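PDB 4OUS: caprin-2, which probably takes part in canonical Wnt signalling through a C-terminal C1q domain that assembles as a trimer and carries bound calcium. Local coordinates for residues Ala10-Asn15 against Ala26-His31; Asn15-Thr20 against Arg114-Gly119; His58-Ala63 against Trp122-Phe127. The protein carries 1 engineered substitution. All coordinates share one frame; numbering follows the deposited sequence. Where two conformers were deposited one is given.

Contact 1. Residues Ala10-Asn15 against Ala26-His31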
loop_
_atom_site.group_PDB
_atom_site.type_symbol
_atom_site.label_atom_id
_atom_site.label_comp_id
_atom_site.label_asym_id
_atom_site.label_seq_id
_atom_site.Cartn_x
_atom_site.Cartn_y
_atom_site.Cartn_z
ATOM N N ALA A 10 1.509 7.095 -11.612
ATOM C CA ALA A 10 0.528 8.005 -12.171
ATOM C C ALA A 10 -0.384 8.563 -11.093
ATOM O O ALA A 10 -0.547 7.961 -10.022
ATOM C CB ALA A 10 -0.290 7.303 -13.236
ATOM N N ALA A 11 -0.996 9.704 -11.390
ATOM C CA ALA A 11 -1.947 10.313 -10.478
ATOM C C ALA A 11 -3.049 10.989 -11.268
ATOM O O ALA A 11 -2.853 11.398 -12.421
ATOM C CB ALA A 11 -1.267 11.311 -9.563
ATOM N N ARG A 12 -4.209 11.119 -10.639
ATOM C CA ARG A 12 -5.307 11.819 -11.265
ATOM C C ARG A 12 -5.530 13.152 -10.577
ATOM O O ARG A 12 -5.703 13.213 -9.352
ATOM C CB ARG A 12 -6.571 10.975 -11.239
ATOM C CG ARG A 12 -7.357 11.134 -12.515
ATOM C CD ARG A 12 -8.742 10.606 -12.367
ATOM N NE ARG A 12 -9.689 11.459 -13.064
ATOM C CZ ARG A 12 -10.129 11.245 -14.297
ATOM N NH1 ARG A 12 -9.697 10.193 -14.987
ATOM N NH2 ARG A 12 -11.011 12.078 -14.836
ATOM N N THR A 13 -5.519 14.226 -11.364
ATOM C CA THR A 13 -5.568 15.563 -10.781
ATOM C C THR A 13 -6.895 16.272 -11.015
ATOM O O THR A 13 -7.050 17.432 -10.638
ATOM C CB THR A 13 -4.425 16.460 -11.307
ATOM O OG1 THR A 13 -4.600 16.706 -12.706
ATOM C CG2 THR A 13 -3.071 15.817 -11.061
ATOM N N ALA A 14 -7.846 15.565 -11.609
ATOM C CA ALA A 14 -9.218 16.048 -11.734
ATOM C C ALA A 14 -10.158 14.916 -11.344
ATOM O O ALA A 14 -9.799 13.745 -11.456
ATOM C CB ALA A 14 -9.502 16.523 -13.148
ATOM N N ASN A 15 -11.359 15.255 -10.893
ATOM C CA ASN A 15 -12.314 14.235 -10.492
ATOM C C ASN A 15 -12.684 13.313 -11.650
ATOM O O ASN A 15 -12.582 13.687 -12.828
ATOM C CB ASN A 15 -13.596 14.868 -9.945
ATOM C CG ASN A 15 -13.392 15.632 -8.640
ATOM O OD1 ASN A 15 -12.350 15.550 -7.990
ATOM N ND2 ASN A 15 -14.416 16.382 -8.249
ATOM N N ALA A 26 -8.654 6.820 -16.388
ATOM C CA ALA A 26 -7.493 7.508 -16.941
ATOM C C ALA A 26 -6.711 8.203 -15.831
ATOM O O ALA A 26 -7.291 8.625 -14.830
ATOM C CB ALA A 26 -7.935 8.517 -17.995
ATOM N N PHE A 27 -5.397 8.312 -15.997
ATOM C CA PHE A 27 -4.562 9.054 -15.056
ATOM C C PHE A 27 -3.743 10.058 -15.843
ATOM O O PHE A 27 -2.904 9.666 -16.648
ATOM C CB PHE A 27 -3.638 8.125 -14.262
ATOM C CG PHE A 27 -4.350 7.292 -13.232
ATOM C CD1 PHE A 27 -4.982 6.116 -13.593
ATOM C CD2 PHE A 27 -4.385 7.692 -11.907
ATOM C CE1 PHE A 27 -5.639 5.357 -12.653
ATOM C CE2 PHE A 27 -5.042 6.941 -10.963
ATOM C CZ PHE A 27 -5.674 5.770 -11.335
ATOM N N ASP A 28 -3.977 11.344 -15.615
ATOM C CA ASP A 28 -3.410 12.387 -16.465
ATOM C C ASP A 28 -1.952 12.716 -16.166
ATOM O O ASP A 28 -1.230 13.189 -17.053
ATOM C CB ASP A 28 -4.247 13.664 -16.345
ATOM C CG ASP A 28 -4.341 14.158 -14.917
ATOM O OD1 ASP A 28 -5.144 13.590 -14.145
ATOM O OD2 ASP A 28 -3.609 15.106 -14.557
ATOM N N LEU A 29 -1.524 12.493 -14.928
ATOM C CA LEU A 29 -0.208 12.928 -14.500
ATOM C C LEU A 29 0.705 11.737 -14.265
ATOM O O LEU A 29 0.279 10.721 -13.703
ATOM C CB LEU A 29 -0.335 13.774 -13.232
ATOM C CG LEU A 29 0.952 14.405 -12.707
ATOM C CD1 LEU A 29 0.647 15.764 -12.109
ATOM C CD2 LEU A 29 1.629 13.517 -11.675
ATOM N N LEU A 30 1.962 11.871 -14.681
ATOM C CA LEU A 30 2.972 10.853 -14.432
ATOM C C LEU A 30 4.196 11.439 -13.743
ATOM O O LEU A 30 4.717 12.479 -14.163
ATOM C CB LEU A 30 3.401 10.184 -15.740
ATOM C CG LEU A 30 2.435 9.160 -16.328
ATOM C CD1 LEU A 30 2.724 8.932 -17.797
ATOM C CD2 LEU A 30 2.545 7.848 -15.564
ATOM N N HIS A 31 4.659 10.768 -12.693
ATOM C CA HIS A 31 5.962 11.072 -12.120
ATOM C C HIS A 31 7.064 10.301 -12.823
ATOM O O HIS A 31 8.201 10.773 -12.896
ATOM C CB HIS A 31 5.989 10.747 -10.630
ATOM C CG HIS A 31 5.165 11.678 -9.801
ATOM N ND1 HIS A 31 4.116 11.248 -9.020
ATOM C CD2 HIS A 31 5.238 13.019 -9.628
ATOM C CE1 HIS A 31 3.575 12.282 -8.402
ATOM N NE2 HIS A 31 4.239 13.368 -8.750
HETATM O O HOH W 1 2.304 8.815 -8.661
HETATM O O HOH W 2 -11.074 8.388 -16.818
#
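The Phe-27 ring turns an edge to the backbone of 10-15: Ala-11 C lies near the ring plane, 3.6 Å from Phe-27 CD2, while Phe-27 CB packs on Ala-10 CB. Leu-30 CD2 meets the same methyl. Ala-11 N donates to Leu-29 O at 2.8 Å and Leu-29 N to Ala-11 O at 3.0 Å; Asp-28 and Leu-29 together face Ala-11, a classic beta bulge. With CG set between its backbone N and carbonyl carbon (chi1 57°), Asp-28 turns its carboxylate onto Thr-13: OD1 takes Thr-13 N on its syn lone pair at 2.9 Å, and OD2 accepts from Thr-13 OG1 at 2.6 Å. The Arg-12 guanidinium stands almost perpendicular to this carboxylate and reaches Ala-26 instead, NH1 bonding Ala-26 O from above the carbonyl plane at 2.9 Å; NE and NH2 hold the carbonyls of Ala-14 and Asn-15. A leucine in place of Arg-12 would probably leave these three carbonyls without the N-H groups that now hold them and the turn after the strand less firmly fixed. Strand 7-12 lies between 29-34 and 125-134 in the five-stranded sheet, with Phe-38 of strand 38-39 against Ala-10, Phe-27 and Leu-30.

Contact 2. Residues Asn15-Thr20 against Arg114-Gly119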
loop_
_atom_site.group_PDB
_atom_site.type_symbol
_atom_site.label_atom_id
_atom_site.label_comp_id
_atom_site.label_asym_id
_atom_site.label_seq_id
_atom_site.Cartn_x
_atom_site.Cartn_y
_atom_site.Cartn_z
ATOM N N ASN A 15 -11.359 15.255 -10.893
ATOM C CA ASN A 15 -12.314 14.235 -10.492
ATOM C C ASN A 15 -12.684 13.313 -11.650
ATOM O O ASN A 15 -12.582 13.687 -12.828
ATOM C CB ASN A 15 -13.596 14.868 -9.945
ATOM C CG ASN A 15 -13.392 15.632 -8.640
ATOM O OD1 ASN A 15 -12.350 15.550 -7.990
ATOM N ND2 ASN A 15 -14.416 16.382 -8.249
ATOM N N PHE A 16 -13.122 12.106 -11.311
ATOM C CA PHE A 16 -13.727 11.203 -12.292
ATOM C C PHE A 16 -15.077 10.748 -11.769
ATOM O O PHE A 16 -15.152 10.010 -10.782
ATOM C CB PHE A 16 -12.821 9.999 -12.581
ATOM C CG PHE A 16 -13.286 9.124 -13.730
ATOM C CD1 PHE A 16 -13.762 9.677 -14.913
ATOM C CD2 PHE A 16 -13.207 7.742 -13.636
ATOM C CE1 PHE A 16 -14.168 8.861 -15.962
ATOM C CE2 PHE A 16 -13.609 6.931 -14.681
ATOM C CZ PHE A 16 -14.088 7.490 -15.846
ATOM N N ALA A 17 -16.136 11.202 -12.432
ATOM C CA ALA A 17 -17.503 10.866 -12.054
ATOM C C ALA A 17 -18.299 10.669 -13.330
ATOM O O ALA A 17 -19.087 11.532 -13.715
ATOM C CB ALA A 17 -18.111 11.958 -11.194
ATOM N N PRO A 18 -18.079 9.536 -14.009
ATOM C CA PRO A 18 -18.559 9.387 -15.387
ATOM C C PRO A 18 -20.071 9.294 -15.586
ATOM O O PRO A 18 -20.551 9.706 -16.639
ATOM C CB PRO A 18 -17.896 8.080 -15.838
ATOM C CG PRO A 18 -17.609 7.333 -14.574
ATOM C CD PRO A 18 -17.246 8.396 -13.587
ATOM N N GLY A 19 -20.806 8.741 -14.632
ATOM C CA GLY A 19 -22.243 8.610 -14.807
ATOM C C GLY A 19 -22.678 7.286 -15.411
ATOM O O GLY A 19 -23.867 7.056 -15.633
ATOM N N THR A 20 -21.698 6.422 -15.668
ATOM C CA THR A 20 -21.923 5.054 -16.123
ATOM C C THR A 20 -20.994 4.141 -15.324
ATOM O O THR A 20 -19.828 4.480 -15.118
ATOM C CB THR A 20 -21.647 4.904 -17.628
ATOM O OG1 THR A 20 -22.465 5.825 -18.359
ATOM C CG2 THR A 20 -21.940 3.489 -18.093
ATOM N N ARG A 114 -18.069 1.274 -9.253
ATOM C CA ARG A 114 -19.077 2.206 -8.756
ATOM C C ARG A 114 -18.381 3.313 -7.990
ATOM O O ARG A 114 -17.273 3.122 -7.483
ATOM C CB ARG A 114 -20.094 1.507 -7.845
ATOM C CG ARG A 114 -20.995 0.492 -8.544
ATOM C CD ARG A 114 -22.088 -0.042 -7.609
ATOM N NE ARG A 114 -22.915 1.060 -7.118
ATOM C CZ ARG A 114 -23.388 1.176 -5.878
ATOM N NH1 ARG A 114 -23.157 0.235 -4.972
ATOM N NH2 ARG A 114 -24.084 2.252 -5.547
ATOM N N GLY A 115 -19.048 4.456 -7.883
ATOM C CA GLY A 115 -18.535 5.568 -7.112
ATOM C C GLY A 115 -17.910 6.628 -7.988
ATOM O O GLY A 115 -18.069 6.627 -9.214
ATOM N N ALA A 116 -17.207 7.553 -7.348
ATOM C CA ALA A 116 -16.592 8.676 -8.033
ATOM C C ALA A 116 -15.282 9.012 -7.338
ATOM O O ALA A 116 -15.153 8.839 -6.122
ATOM C CB ALA A 116 -17.522 9.883 -8.051
ATOM N N ILE A 117 -14.317 9.488 -8.119
ATOM C CA ILE A 117 -12.941 9.671 -7.676
ATOM C C ILE A 117 -12.558 11.137 -7.525
ATOM O O ILE A 117 -12.855 11.953 -8.398
ATOM C CB ILE A 117 -11.969 9.002 -8.676
ATOM C CG1 ILE A 117 -12.282 7.506 -8.776
ATOM C CG2 ILE A 117 -10.511 9.265 -8.302
ATOM C CD1 ILE A 117 -11.473 6.765 -9.817
ATOM N N TYR A 118 -11.872 11.451 -6.429
ATOM C CA TYR A 118 -11.333 12.773 -6.187
ATOM C C TYR A 118 -9.989 12.982 -6.864
ATOM O O TYR A 118 -9.041 12.215 -6.643
ATOM C CB TYR A 118 -11.175 13.004 -4.683
ATOM C CG TYR A 118 -10.762 14.412 -4.345
ATOM C CD1 TYR A 118 -11.705 15.426 -4.272
ATOM C CD2 TYR A 118 -9.429 14.736 -4.120
ATOM C CE1 TYR A 118 -11.335 16.724 -3.975
ATOM C CE2 TYR A 118 -9.051 16.030 -3.823
ATOM C CZ TYR A 118 -10.005 17.018 -3.750
ATOM O OH TYR A 118 -9.632 18.310 -3.450
ATOM N N GLY A 119 -9.900 14.031 -7.670
ATOM C CA GLY A 119 -8.644 14.434 -8.266
ATOM C C GLY A 119 -8.309 15.870 -7.935
ATOM O O GLY A 119 -9.167 16.753 -8.016
HETATM O O HOH W 3 -11.450 18.050 -7.351
#
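Segments 15-20 and 114-119 run antiparallel for a short way and form a single hydrogen-bonded beta bridge between Phe-16 and Ile-117, whose CA atoms are 4.9 Å apart. Phe-16 N donates to Ile-117 O at 2.9 Å, and Ile-117 N returns a straighter bond to Phe-16 O at 2.8 Å (172° at the hydrogen). Asn-15 CA adds a CA-H...O contact to Ile-117 O. Past the bridge, the Asn-15 side chain continues the pairing. Its CG lies anti to the carbonyl carbon (chi1 -66°), which brings OD1 over to Gly-119 N at 2.9 Å; the donor lies in the plane of the amide carbonyl, on a lone pair, and the bond is nearly straight. A water bridges this OD1 and Gly-119 O, giving to each at 2.7 Å, and so links two acceptors that cannot bond each other. Apolar contact is slight: Ala-17 CB meets Ala-116 CB at 3.8 Å, and Phe-16 CB approaches Ile-117 CB. The Phe-16 ring sends its edge toward Ile-117 CD1, while Pro-18 CD lies over the centre of one ring face. Leu-112 of strand 107-114 touches Phe-16, Pro-18 and Ile-117. Mostly main-chain groups thus tie the loop after strand 7-12 to the loop between strands 107-114 and 125-134, so the tie probably depends little on side-chain identity, apart from the Asn-15 amide.

Contact 3. Residues His58-Ala63 against Trp122-Phe127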
loop_
_atom_site.group_PDB
_atom_site.type_symbol
_atom_site.label_atom_id
_atom_site.label_comp_id
_atom_site.label_asym_id
_atom_site.label_seq_id
_atom_site.Cartn_x
_atom_site.Cartn_y
_atom_site.Cartn_z
ATOM N N HIS A 58 -4.033 3.647 -4.853
ATOM C CA HIS A 58 -4.705 4.332 -3.758
ATOM C C HIS A 58 -5.677 5.313 -4.385
ATOM O O HIS A 58 -5.228 6.245 -5.056
ATOM C CB HIS A 58 -3.711 5.094 -2.876
ATOM C CG HIS A 58 -2.839 4.218 -2.036
ATOM N ND1 HIS A 58 -1.660 3.663 -2.484
ATOM C CD2 HIS A 58 -2.988 3.816 -0.754
ATOM C CE1 HIS A 58 -1.124 2.950 -1.509
ATOM N NE2 HIS A 58 -1.906 3.030 -0.448
ATOM N N ILE A 59 -6.979 5.127 -4.187
ATOM C CA ILE A 59 -7.962 5.973 -4.852
ATOM C C ILE A 59 -8.863 6.643 -3.814
ATOM O O ILE A 59 -9.522 5.960 -3.036
ATOM C CB ILE A 59 -8.817 5.161 -5.847
ATOM C CG1 ILE A 59 -7.939 4.383 -6.848
ATOM C CG2 ILE A 59 -9.802 6.066 -6.560
ATOM C CD1 ILE A 59 -7.110 5.237 -7.775
ATOM N N LEU A 60 -8.884 7.972 -3.797
ATOM C CA LEU A 60 -9.717 8.715 -2.859
ATOM C C LEU A 60 -11.085 8.964 -3.481
ATOM O O LEU A 60 -11.166 9.449 -4.615
ATOM C CB LEU A 60 -9.053 10.045 -2.489
ATOM C CG LEU A 60 -9.687 10.804 -1.323
ATOM C CD1 LEU A 60 -9.368 10.116 -0.003
ATOM C CD2 LEU A 60 -9.239 12.261 -1.302
ATOM N N LYS A 61 -12.155 8.641 -2.758
ATOM C CA LYS A 61 -13.502 8.862 -3.281
ATOM C C LYS A 61 -13.998 10.271 -3.026
ATOM O O LYS A 61 -13.552 10.937 -2.088
ATOM C CB LYS A 61 -14.493 7.864 -2.679
ATOM C CG LYS A 61 -14.863 8.116 -1.219
ATOM C CD LYS A 61 -15.704 6.981 -0.616
ATOM C CE LYS A 61 -17.034 6.769 -1.330
ATOM N NZ LYS A 61 -17.949 7.929 -1.173
ATOM N N LEU A 62 -14.931 10.719 -3.862
ATOM C CA LEU A 62 -15.686 11.929 -3.569
ATOM C C LEU A 62 -16.518 11.715 -2.312
ATOM O O LEU A 62 -16.960 10.596 -2.010
ATOM C CB LEU A 62 -16.602 12.317 -4.731
ATOM C CG LEU A 62 -15.940 12.666 -6.063
ATOM C CD1 LEU A 62 -16.960 13.260 -7.023
ATOM C CD2 LEU A 62 -14.792 13.627 -5.853
ATOM N N ALA A 63 -16.751 12.809 -1.603
ATOM C CA ALA A 63 -17.555 12.795 -0.391
ATOM C C ALA A 63 -19.035 12.838 -0.756
ATOM O O ALA A 63 -19.722 13.844 -0.550
ATOM C CB ALA A 63 -17.181 13.959 0.512
ATOM N N TRP A 122 -2.906 17.875 -5.436
ATOM C CA TRP A 122 -2.150 17.226 -4.361
ATOM C C TRP A 122 -2.040 15.707 -4.549
ATOM O O TRP A 122 -1.391 15.038 -3.751
ATOM C CB TRP A 122 -2.724 17.571 -2.983
ATOM C CG TRP A 122 -1.984 18.723 -2.336
ATOM C CD1 TRP A 122 -1.156 19.616 -2.956
ATOM C CD2 TRP A 122 -1.996 19.089 -0.947
ATOM N NE1 TRP A 122 -0.663 20.522 -2.042
ATOM C CE2 TRP A 122 -1.162 20.216 -0.802
ATOM C CE3 TRP A 122 -2.636 18.574 0.186
ATOM C CZ2 TRP A 122 -0.951 20.833 0.432
ATOM C CZ3 TRP A 122 -2.426 19.191 1.406
ATOM C CH2 TRP A 122 -1.590 20.303 1.521
ATOM N N LYS A 123 -2.668 15.182 -5.600
ATOM C CA LYS A 123 -2.383 13.830 -6.077
ATOM C C LYS A 123 -2.649 12.758 -5.007
ATOM O O LYS A 123 -1.753 12.018 -4.589
ATOM C CB LYS A 123 -0.940 13.773 -6.596
ATOM C CG LYS A 123 -0.715 14.741 -7.765
ATOM C CD LYS A 123 0.758 14.930 -8.114
ATOM C CE LYS A 123 1.415 16.033 -7.294
ATOM N NZ LYS A 123 1.167 17.375 -7.890
ATOM N N TYR A 124 -3.907 12.687 -4.578
ATOM C CA TYR A 124 -4.369 11.657 -3.650
ATOM C C TYR A 124 -4.590 10.306 -4.326
ATOM O O TYR A 124 -4.395 9.257 -3.708
ATOM C CB TYR A 124 -5.682 12.079 -2.993
ATOM C CG TYR A 124 -5.578 13.283 -2.106
ATOM C CD1 TYR A 124 -5.237 13.150 -0.771
ATOM C CD2 TYR A 124 -5.838 14.559 -2.592
ATOM C CE1 TYR A 124 -5.147 14.247 0.059
ATOM C CE2 TYR A 124 -5.748 15.668 -1.765
ATOM C CZ TYR A 124 -5.406 15.496 -0.441
ATOM O OH TYR A 124 -5.306 16.569 0.410
ATOM N N SER A 125 -5.028 10.339 -5.582
ATOM C CA SER A 125 -5.477 9.150 -6.293
ATOM C C SER A 125 -4.424 8.725 -7.295
ATOM O O SER A 125 -4.152 9.449 -8.263
ATOM C CB SER A 125 -6.817 9.427 -6.973
ATOM O OG SER A 125 -7.813 9.678 -5.987
ATOM N N THR A 126 -3.827 7.563 -7.044
ATOM C CA THR A 126 -2.584 7.145 -7.672
ATOM C C THR A 126 -2.625 5.683 -8.112
ATOM O O THR A 126 -3.378 4.863 -7.573
ATOM C CB THR A 126 -1.421 7.295 -6.698
ATOM O OG1 THR A 126 -1.721 6.487 -5.554
ATOM C CG2 THR A 126 -1.218 8.749 -6.281
ATOM N N PHE A 127 -1.757 5.358 -9.060
ATOM C CA PHE A 127 -1.647 4.013 -9.627
ATOM C C PHE A 127 -0.221 3.862 -10.122
ATOM O O PHE A 127 0.231 4.678 -10.924
ATOM C CB PHE A 127 -2.662 3.862 -10.769
ATOM C CG PHE A 127 -2.645 2.529 -11.506
ATOM C CD1 PHE A 127 -2.335 1.329 -10.885
ATOM C CD2 PHE A 127 -3.002 2.505 -12.849
ATOM C CE1 PHE A 127 -2.377 0.136 -11.605
ATOM C CE2 PHE A 127 -3.052 1.331 -13.564
ATOM C CZ PHE A 127 -2.736 0.140 -12.948
#
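Backbone hydrogen bonds set the register. His-58 and Thr-126 form an antiparallel hydrogen-bonded pair, His-58 N giving to Thr-126 O at 3.1 Å and Thr-126 N to His-58 O at 2.8 Å. His-58 O also receives a CA-H...O contact from Ser-125 CA. The axes of strands 58-60 and 125-127 come within 4.6 Å, at 157° between their directions.

A side chain supplies the next bond. Ser-125 OG, anti to its own carbonyl carbon (chi1 -64°), accepts a hydrogen bond from Leu-60 N at 3.0 Å, and the same hydroxyl is hydrogen-bonded to Tyr-118 O. This buried oxygen therefore joins the strand ends to the loop at 114-119. Two other polar side chains, His-58 and Thr-126, look to a second subunit: Thr-126 OG1 lies at the edge of the His-58 ring, 3.6 Å from His-58 CB, but is hydrogen-bonded to Asn-96 of that subunit, while His-58 ND1 is hydrogen-bonded to ND1 of its His-97.

Apolar contact at the loop end is made by Leu-60 and Tyr-124, which lie side by side and point the same way, Leu-60 CD2 resting over one face of the tyrosine ring, 3.9 Å from Tyr-124 CG. Within the strands, Ile-59 CD1 comes within 3.8 Å of Thr-126 O, and Leu-68, Ile-70 and Leu-110 of the other sheet touch Ile-59.

This pairing of neighbouring antiparallel strands, one face turned to the opposite sheet and the other to a second subunit, is characteristic of the jelly-roll beta-sandwich and trimer of the C1q/TNF superfamily.

In the fold
Contacts 1 and 3 lie in one sheet, their centres about 9 Å apart, because strand 7-12 pairs on its other edge with 125-134: Ala-10 N is 2.8 Å from Phe-127 O, and Arg-12 N 2.9 Å from Ser-125 O, both probable hydrogen bonds. Contact 2 shares Asn-15 with contact 1, their centres about 13 Å apart, and meets contact 3 through Tyr-118, whose N lies 2.8 Å from Leu-60 O. Segment 114-119 thereby joins the chain following strand 7-12 to the ends of strands 51-60 and 125-134. A bound calcium ion lies about 8 Å from the Leu-60 side chain and about 14 Å from that of Tyr-118. Contact 3 borders a second subunit extensively, whereas contact 2 touches none.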